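Local coordinates for ORC1-type DNA replication protein 2 (Aeropyrum pernix, PDB 1W5T), which binds DNA and adenine nucleotides as a Cdc6/Orc-type AAA+ ATPase and takes part in the regulation of DNA replication, at residues N52-S57 and T66-F71; F71-V76 and V87-V92. One frame throughout, in Å; residues are numbered along the deposited sequence.

How the interactions relate
Two contacts in series illustrate how one helix of a P-loop NTPase core packs on the sheet. From the N terminus, strand 51-56 runs into the phosphate-binding loop and then helix 65-82; interaction 1 closes that loop by packing 52-57 against 66-71. Interaction 2 sets the helix's next part, 71-76, against strand 87-93 once the chain turns back. Neither contact nests in the other or crosses it; they share Phe-71, with centres about 12 Å apart. Together they lay successive parts of one helix over an inner and an outermost strand of the same parallel sheet. Tyr-91 of interaction 2 links them, its hydroxyl against Thr-66 CG2 and its ring in a cation-pi contact with Lys-70.

Interaction 1: residues N52-S57 and T66-F71. With MG (magnesium ion), chain E; ANP (phosphoaminophosphonic acid-adenylate ester), chain D.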
loop_
_atom_site.group_PDB
_atom_site.type_symbol
_atom_site.label_atom_id
_atom_site.label_comp_id
_atom_site.label_asym_id
_atom_site.label_seq_id
_atom_site.Cartn_x
_atom_site.Cartn_y
_atom_site.Cartn_z
ATOM N N ASN A 52 -11.199 -11.180 -0.211
ATOM C CA ASN A 52 -10.951 -10.127 -1.208
ATOM C C ASN A 52 -9.587 -9.447 -1.014
ATOM O O ASN A 52 -8.967 -9.572 0.015
ATOM C CB ASN A 52 -12.083 -9.099 -1.197
ATOM C CG ASN A 52 -13.461 -9.720 -1.469
ATOM O OD1 ASN A 52 -13.646 -10.439 -2.439
ATOM N ND2 ASN A 52 -14.433 -9.404 -0.618
ATOM N N MET A 53 -9.110 -8.732 -2.006
ATOM C CA MET A 53 -7.832 -8.102 -1.874
ATOM C C MET A 53 -7.864 -6.660 -2.345
ATOM O O MET A 53 -8.545 -6.333 -3.321
ATOM C CB MET A 53 -6.766 -8.880 -2.648
ATOM C CG MET A 53 -5.380 -8.220 -2.623
ATOM S SD MET A 53 -4.067 -9.108 -3.488
ATOM C CE MET A 53 -3.658 -10.312 -2.278
ATOM N N ILE A 54 -7.070 -5.832 -1.672
ATOM C CA ILE A 54 -6.753 -4.459 -2.057
ATOM C C ILE A 54 -5.281 -4.432 -2.318
ATOM O O ILE A 54 -4.515 -4.916 -1.484
ATOM C CB ILE A 54 -7.052 -3.495 -0.878
ATOM C CG1 ILE A 54 -8.563 -3.435 -0.571
ATOM C CG2 ILE A 54 -6.446 -2.102 -1.161
ATOM C CD1 ILE A 54 -8.987 -2.680 0.788
ATOM N N TYR A 55 -4.871 -3.896 -3.461
ATOM C CA TYR A 55 -3.455 -3.593 -3.708
ATOM C C TYR A 55 -3.307 -2.188 -4.305
ATOM O O TYR A 55 -4.258 -1.602 -4.808
ATOM C CB TYR A 55 -2.768 -4.675 -4.603
ATOM C CG TYR A 55 -3.370 -4.851 -6.010
ATOM C CD1 TYR A 55 -2.732 -4.326 -7.146
ATOM C CD2 TYR A 55 -4.580 -5.545 -6.195
ATOM C CE1 TYR A 55 -3.279 -4.504 -8.450
ATOM C CE2 TYR A 55 -5.124 -5.738 -7.484
ATOM C CZ TYR A 55 -4.458 -5.202 -8.590
ATOM O OH TYR A 55 -5.007 -5.377 -9.811
ATOM N N GLY A 56 -2.106 -1.638 -4.230
ATOM C CA GLY A 56 -1.834 -0.323 -4.780
ATOM C C GLY A 56 -0.921 -0.315 -5.984
ATOM O O GLY A 56 -0.397 -1.342 -6.398
ATOM N N SER A 57 -0.734 0.856 -6.577
ATOM C CA SER A 57 0.205 0.969 -7.682
ATOM C C SER A 57 1.590 0.625 -7.197
ATOM O O SER A 57 1.931 0.782 -6.004
ATOM C CB SER A 57 0.153 2.331 -8.315
ATOM O OG SER A 57 -1.156 2.536 -8.803
ATOM N N THR A 66 -4.433 0.750 3.550
ATOM C CA THR A 66 -4.779 0.425 4.923
ATOM C C THR A 66 -6.088 1.072 5.354
ATOM O O THR A 66 -6.946 0.412 5.910
ATOM C CB THR A 66 -3.597 0.792 5.859
ATOM O OG1 THR A 66 -2.451 0.040 5.459
ATOM C CG2 THR A 66 -3.847 0.317 7.271
ATOM N N THR A 67 -6.223 2.364 5.085
ATOM C CA THR A 67 -7.436 3.125 5.393
ATOM C C THR A 67 -8.691 2.549 4.751
ATOM O O THR A 67 -9.688 2.426 5.404
ATOM C CB THR A 67 -7.255 4.592 4.949
ATOM O OG1 THR A 67 -6.254 5.181 5.769
ATOM C CG2 THR A 67 -8.545 5.436 5.252
ATOM N N LEU A 68 -8.643 2.246 3.464
ATOM C CA LEU A 68 -9.783 1.610 2.800
ATOM C C LEU A 68 -10.148 0.304 3.478
ATOM O O LEU A 68 -11.322 0.017 3.678
ATOM C CB LEU A 68 -9.476 1.310 1.328
ATOM C CG LEU A 68 -10.646 0.717 0.509
ATOM C CD1 LEU A 68 -11.931 1.576 0.619
ATOM C CD2 LEU A 68 -10.231 0.474 -0.972
ATOM N N ALA A 69 -9.147 -0.506 3.811
ATOM C CA ALA A 69 -9.436 -1.825 4.345
ATOM C C ALA A 69 -10.099 -1.673 5.716
ATOM O O ALA A 69 -11.093 -2.331 5.993
ATOM C CB ALA A 69 -8.145 -2.679 4.427
ATOM N N LYS A 70 -9.569 -0.781 6.560
ATOM C CA LYS A 70 -10.128 -0.652 7.891
ATOM C C LYS A 70 -11.455 0.029 7.846
ATOM O O LYS A 70 -12.360 -0.369 8.555
ATOM C CB LYS A 70 -9.232 0.096 8.844
ATOM C CG LYS A 70 -8.030 -0.637 9.265
ATOM C CD LYS A 70 -7.138 0.324 10.032
ATOM C CE LYS A 70 -6.248 -0.437 10.991
ATOM N NZ LYS A 70 -5.157 0.465 11.394
ATOM N N PHE A 71 -11.602 1.035 6.998
ATOM C CA PHE A 71 -12.893 1.681 6.911
ATOM C C PHE A 71 -13.974 0.692 6.473
ATOM O O PHE A 71 -15.066 0.732 7.003
ATOM C CB PHE A 71 -12.844 2.904 5.989
ATOM C CG PHE A 71 -14.157 3.626 5.876
ATOM C CD1 PHE A 71 -14.500 4.605 6.792
ATOM C CD2 PHE A 71 -15.039 3.359 4.805
ATOM C CE1 PHE A 71 -15.728 5.289 6.681
ATOM C CE2 PHE A 71 -16.249 4.066 4.662
ATOM C CZ PHE A 71 -16.612 5.003 5.624
HETATM MG MG MG E . -0.474 0.598 4.480
HETATM P PG ANP D . 1.814 2.628 2.517
HETATM O O1G ANP D . 3.001 3.270 3.351
HETATM O O2G ANP D . 1.374 1.284 3.246
HETATM O O3G ANP D . 2.193 2.351 1.000
HETATM P PB ANP D . -1.113 3.208 2.372
HETATM O O1B ANP D . -1.571 1.944 3.204
HETATM O O2B ANP D . -1.324 2.913 0.857
HETATM N N3B ANP D . 0.490 3.709 2.693
HETATM P PA ANP D . -2.772 4.796 4.104
HETATM O O1A ANP D . -4.194 4.066 4.159
HETATM O O2A ANP D . -1.929 4.383 5.380
HETATM O O3A ANP D . -2.007 4.524 2.707
HETATM O "O5'" ANP D . -2.994 6.390 3.975
HETATM C "C5'" ANP D . -2.052 7.469 4.081
HETATM C "C4'" ANP D . -2.776 8.592 4.830
HETATM O "O4'" ANP D . -3.799 9.168 4.008
HETATM C "C3'" ANP D . -3.527 8.097 6.063
HETATM O "O3'" ANP D . -3.503 9.116 7.022
HETATM C "C2'" ANP D . -4.965 7.906 5.599
HETATM O "O2'" ANP D . -5.970 7.958 6.612
HETATM C "C1'" ANP D . -5.098 9.041 4.594
HETATM N N9 ANP D . -5.982 8.653 3.502
HETATM C C8 ANP D . -5.633 7.852 2.431
HETATM N N7 ANP D . -6.671 7.669 1.577
HETATM C C5 ANP D . -7.708 8.379 2.045
HETATM C C6 ANP D . -9.136 8.698 1.722
HETATM N N6 ANP D . -9.761 8.213 0.611
HETATM N N1 ANP D . -9.855 9.479 2.574
HETATM C C2 ANP D . -9.346 9.999 3.681
HETATM N N3 ANP D . -8.074 9.776 4.096
HETATM C C4 ANP D . -7.227 8.971 3.288
HETATM O O HOH W 1 -0.534 -1.339 3.555
HETATM O O HOH W 2 -0.645 2.164 6.015
#
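Ile-54 of strand 52-56 and Ala-69 of helix 66-71 bring the two backbones closest, their CA atoms 7.4 Å apart. On the strand side, nearly all the packing is made by one methyl group, Ile-54 CD1. With CG1 placed beside the backbone N (chi1 -66°) and the chain extended beyond it (chi2 170°), this methyl reaches across to the helix. It meets Ala-69 on CB at 3.7 Å, lies equally near that residue's CA, and, roughly at right angles to that approach, touches CG of Leu-68 at 3.8 Å, with CD2 just as near. The contact is small and buried, and the side chains involved are all apolar.

The polar work is done one turn earlier, at the start of the helix. Thr-66 OG1 binds the magnesium ion at 2.3 Å, alongside the nucleotide's O2G and O1B and two waters, while Thr-66 N donates to O1B at 3.1 Å. The metal thus ties the beta and gamma phosphate groups to the threonine. Thr-67 grips the alpha phosphate twice: both its N and OG1 donate to O1A, each at 2.8 Å, the amide nearly straight at 165°. A weak bond from ribose O2' reaches the same hydroxyl. This is the strand-loop-helix geometry of a Walker A motif, in which amides near the helix N terminus hold phosphates; the backbone N atoms of Ile-63 and Gly-64 and the side-chain NZ of Lys-65 also hydrogen-bond the nucleotide.

Asp-145, on strand 139-145, hydrogen-bonds Thr-66 OG1 and so probably helps to position this metal ligand. Strand 51-56 lies between strands 180-186 and 206-212 in the parallel sheet. Leu-183 touches both Ile-54 and Ala-69, Leu-212 meets Ile-54 and Leu-68, and helix 28-43 covers the same cluster through Leu-34 and Ala-31.

Interaction 2: residues F71-V76 and V87-V92; sequences FTVKRV and VKQAYV
Val-73 and Gln-89 form the main apolar contact, where helix 71-76 runs nearly antiparallel to strand 87-92, at 166°, with the segment axes 8.6 Å apart. The valine methyl CG1, anti to the backbone N (chi1 168°), is directed at the aliphatic part of the glutamine and touches CB and CG, each at 3.5 Å. The two side chains lie alongside each other, pointing opposite ways. One turn along the helix, Val-76 CG1 meets Val-87 CG2 more loosely, at 4.2 Å.

Polar atoms contribute only by van der Waals contact. Beyond CG the glutamine chain is extended (chi2 167°), which carries its amide past Val-73 to the helix backbone; there OE1 lies 3.6 Å from Lys-74 CA. The exposed Gln-89 thus lays its methylene groups over a buried valine.

Helix 65-82 is the connection of a beta-alpha-beta crossover from strand 51-56 to strand 87-93, here meeting its second strand; strands 180-186 and 139-145 lie between those two. Strand 87-93 is outermost in the five-stranded parallel sheet, and its backbone pairs with strand 139-145. Leu-141 and Ile-143 of that strand also pack against Val-73, Leu-141 reaches Val-76 as well, and helix 100-111 covers Ala-90 on the sheet's other face.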
loop_
_atom_site.group_PDB
_atom_site.type_symbol
_atom_site.label_atom_id
_atom_site.label_comp_id
_atom_site.label_asym_id
_atom_site.label_seq_id
_atom_site.Cartn_x
_atom_site.Cartn_y
_atom_site.Cartn_z
ATOM N N PHE A 71 -11.602 1.035 6.998
ATOM C CA PHE A 71 -12.893 1.681 6.911
ATOM C C PHE A 71 -13.974 0.692 6.473
ATOM O O PHE A 71 -15.066 0.732 7.003
ATOM C CB PHE A 71 -12.844 2.904 5.989
ATOM C CG PHE A 71 -14.157 3.626 5.876
ATOM C CD1 PHE A 71 -14.500 4.605 6.792
ATOM C CD2 PHE A 71 -15.039 3.359 4.805
ATOM C CE1 PHE A 71 -15.728 5.289 6.681
ATOM C CE2 PHE A 71 -16.249 4.066 4.662
ATOM C CZ PHE A 71 -16.612 5.003 5.624
ATOM N N THR A 72 -13.650 -0.175 5.501
ATOM C CA THR A 72 -14.605 -1.115 4.915
ATOM C C THR A 72 -15.156 -2.101 5.955
ATOM O O THR A 72 -16.374 -2.371 6.034
ATOM C CB THR A 72 -13.883 -1.889 3.817
ATOM O OG1 THR A 72 -13.681 -1.012 2.718
ATOM C CG2 THR A 72 -14.760 -2.973 3.269
ATOM N N VAL A 73 -14.226 -2.641 6.739
ATOM C CA VAL A 73 -14.547 -3.601 7.751
ATOM C C VAL A 73 -15.426 -2.920 8.805
ATOM O O VAL A 73 -16.424 -3.498 9.296
ATOM C CB VAL A 73 -13.249 -4.200 8.345
ATOM C CG1 VAL A 73 -13.548 -4.979 9.609
ATOM C CG2 VAL A 73 -12.561 -5.098 7.264
ATOM N N LYS A 74 -15.083 -1.674 9.104
ATOM C CA LYS A 74 -15.892 -0.864 10.001
ATOM C C LYS A 74 -17.327 -0.769 9.480
ATOM O O LYS A 74 -18.270 -1.050 10.228
ATOM C CB LYS A 74 -15.260 0.515 10.243
ATOM C CG LYS A 74 -15.919 1.344 11.333
ATOM C CD LYS A 74 -15.194 2.709 11.518
ATOM C CE LYS A 74 -15.626 3.798 10.477
ATOM N NZ LYS A 74 -14.657 4.964 10.310
ATOM N N ARG A 75 -17.489 -0.442 8.205
ATOM C CA ARG A 75 -18.824 -0.442 7.575
ATOM C C ARG A 75 -19.550 -1.777 7.583
ATOM O O ARG A 75 -20.735 -1.816 7.843
ATOM C CB ARG A 75 -18.765 0.145 6.149
ATOM C CG ARG A 75 -18.419 1.650 6.192
ATOM C CD ARG A 75 -19.544 2.517 6.728
ATOM N NE ARG A 75 -20.701 2.391 5.846
ATOM C CZ ARG A 75 -21.868 1.749 6.057
ATOM N NH1 ARG A 75 -22.181 1.144 7.210
ATOM N NH2 ARG A 75 -22.749 1.750 5.052
ATOM N N VAL A 76 -18.858 -2.866 7.264
ATOM C CA VAL A 76 -19.487 -4.182 7.340
ATOM C C VAL A 76 -20.096 -4.373 8.765
ATOM O O VAL A 76 -21.280 -4.698 8.941
ATOM C CB VAL A 76 -18.488 -5.283 6.975
ATOM C CG1 VAL A 76 -19.070 -6.662 7.228
ATOM C CG2 VAL A 76 -18.092 -5.146 5.505
ATOM N N VAL A 87 -20.276 -8.573 13.911
ATOM C CA VAL A 87 -19.023 -8.911 13.280
ATOM C C VAL A 87 -17.870 -8.190 13.960
ATOM O O VAL A 87 -17.889 -6.968 14.136
ATOM C CB VAL A 87 -19.021 -8.856 11.684
ATOM C CG1 VAL A 87 -20.411 -8.647 11.083
ATOM C CG2 VAL A 87 -17.997 -7.894 11.117
ATOM N N LYS A 88 -16.909 -8.996 14.388
ATOM C CA LYS A 88 -15.687 -8.504 14.955
ATOM C C LYS A 88 -14.677 -8.294 13.872
ATOM O O LYS A 88 -14.740 -8.901 12.815
ATOM C CB LYS A 88 -15.108 -9.460 16.019
ATOM C CG LYS A 88 -15.986 -10.662 16.416
ATOM C CD LYS A 88 -16.314 -10.659 17.920
ATOM C CE LYS A 88 -15.073 -10.925 18.846
ATOM N NZ LYS A 88 -15.068 -9.957 20.072
ATOM N N GLN A 89 -13.736 -7.412 14.170
ATOM C CA GLN A 89 -12.713 -6.972 13.231
ATOM C C GLN A 89 -11.354 -7.343 13.803
ATOM O O GLN A 89 -11.110 -7.195 14.990
ATOM C CB GLN A 89 -12.838 -5.463 13.010
ATOM C CG GLN A 89 -14.336 -4.957 12.987
ATOM C CD GLN A 89 -14.531 -3.427 13.079
ATOM O OE1 GLN A 89 -13.893 -2.652 12.361
ATOM N NE2 GLN A 89 -15.455 -3.005 13.931
ATOM N N ALA A 90 -10.461 -7.871 12.986
ATOM C CA ALA A 90 -9.145 -8.083 13.520
ATOM C C ALA A 90 -8.221 -7.566 12.470
ATOM O O ALA A 90 -8.472 -7.771 11.289
ATOM C CB ALA A 90 -8.862 -9.572 13.846
ATOM N N TYR A 91 -7.167 -6.891 12.905
ATOM C CA TYR A 91 -6.227 -6.276 11.999
ATOM C C TYR A 91 -4.841 -6.809 12.280
ATOM O O TYR A 91 -4.354 -6.768 13.389
ATOM C CB TYR A 91 -6.259 -4.734 12.072
ATOM C CG TYR A 91 -5.214 -4.099 11.188
ATOM C CD1 TYR A 91 -5.423 -3.935 9.798
ATOM C CD2 TYR A 91 -4.016 -3.716 11.723
ATOM C CE1 TYR A 91 -4.415 -3.367 8.977
ATOM C CE2 TYR A 91 -3.003 -3.212 10.945
ATOM C CZ TYR A 91 -3.193 -3.011 9.591
ATOM O OH TYR A 91 -2.154 -2.464 8.906
ATOM N N VAL A 92 -4.212 -7.347 11.259
ATOM C CA VAL A 92 -2.859 -7.823 11.399
ATOM C C VAL A 92 -1.987 -7.297 10.292
ATOM O O VAL A 92 -2.287 -7.491 9.118
ATOM C CB VAL A 92 -2.807 -9.379 11.330
ATOM C CG1 VAL A 92 -1.419 -9.878 11.685
ATOM C CG2 VAL A 92 -3.911 -9.988 12.252
#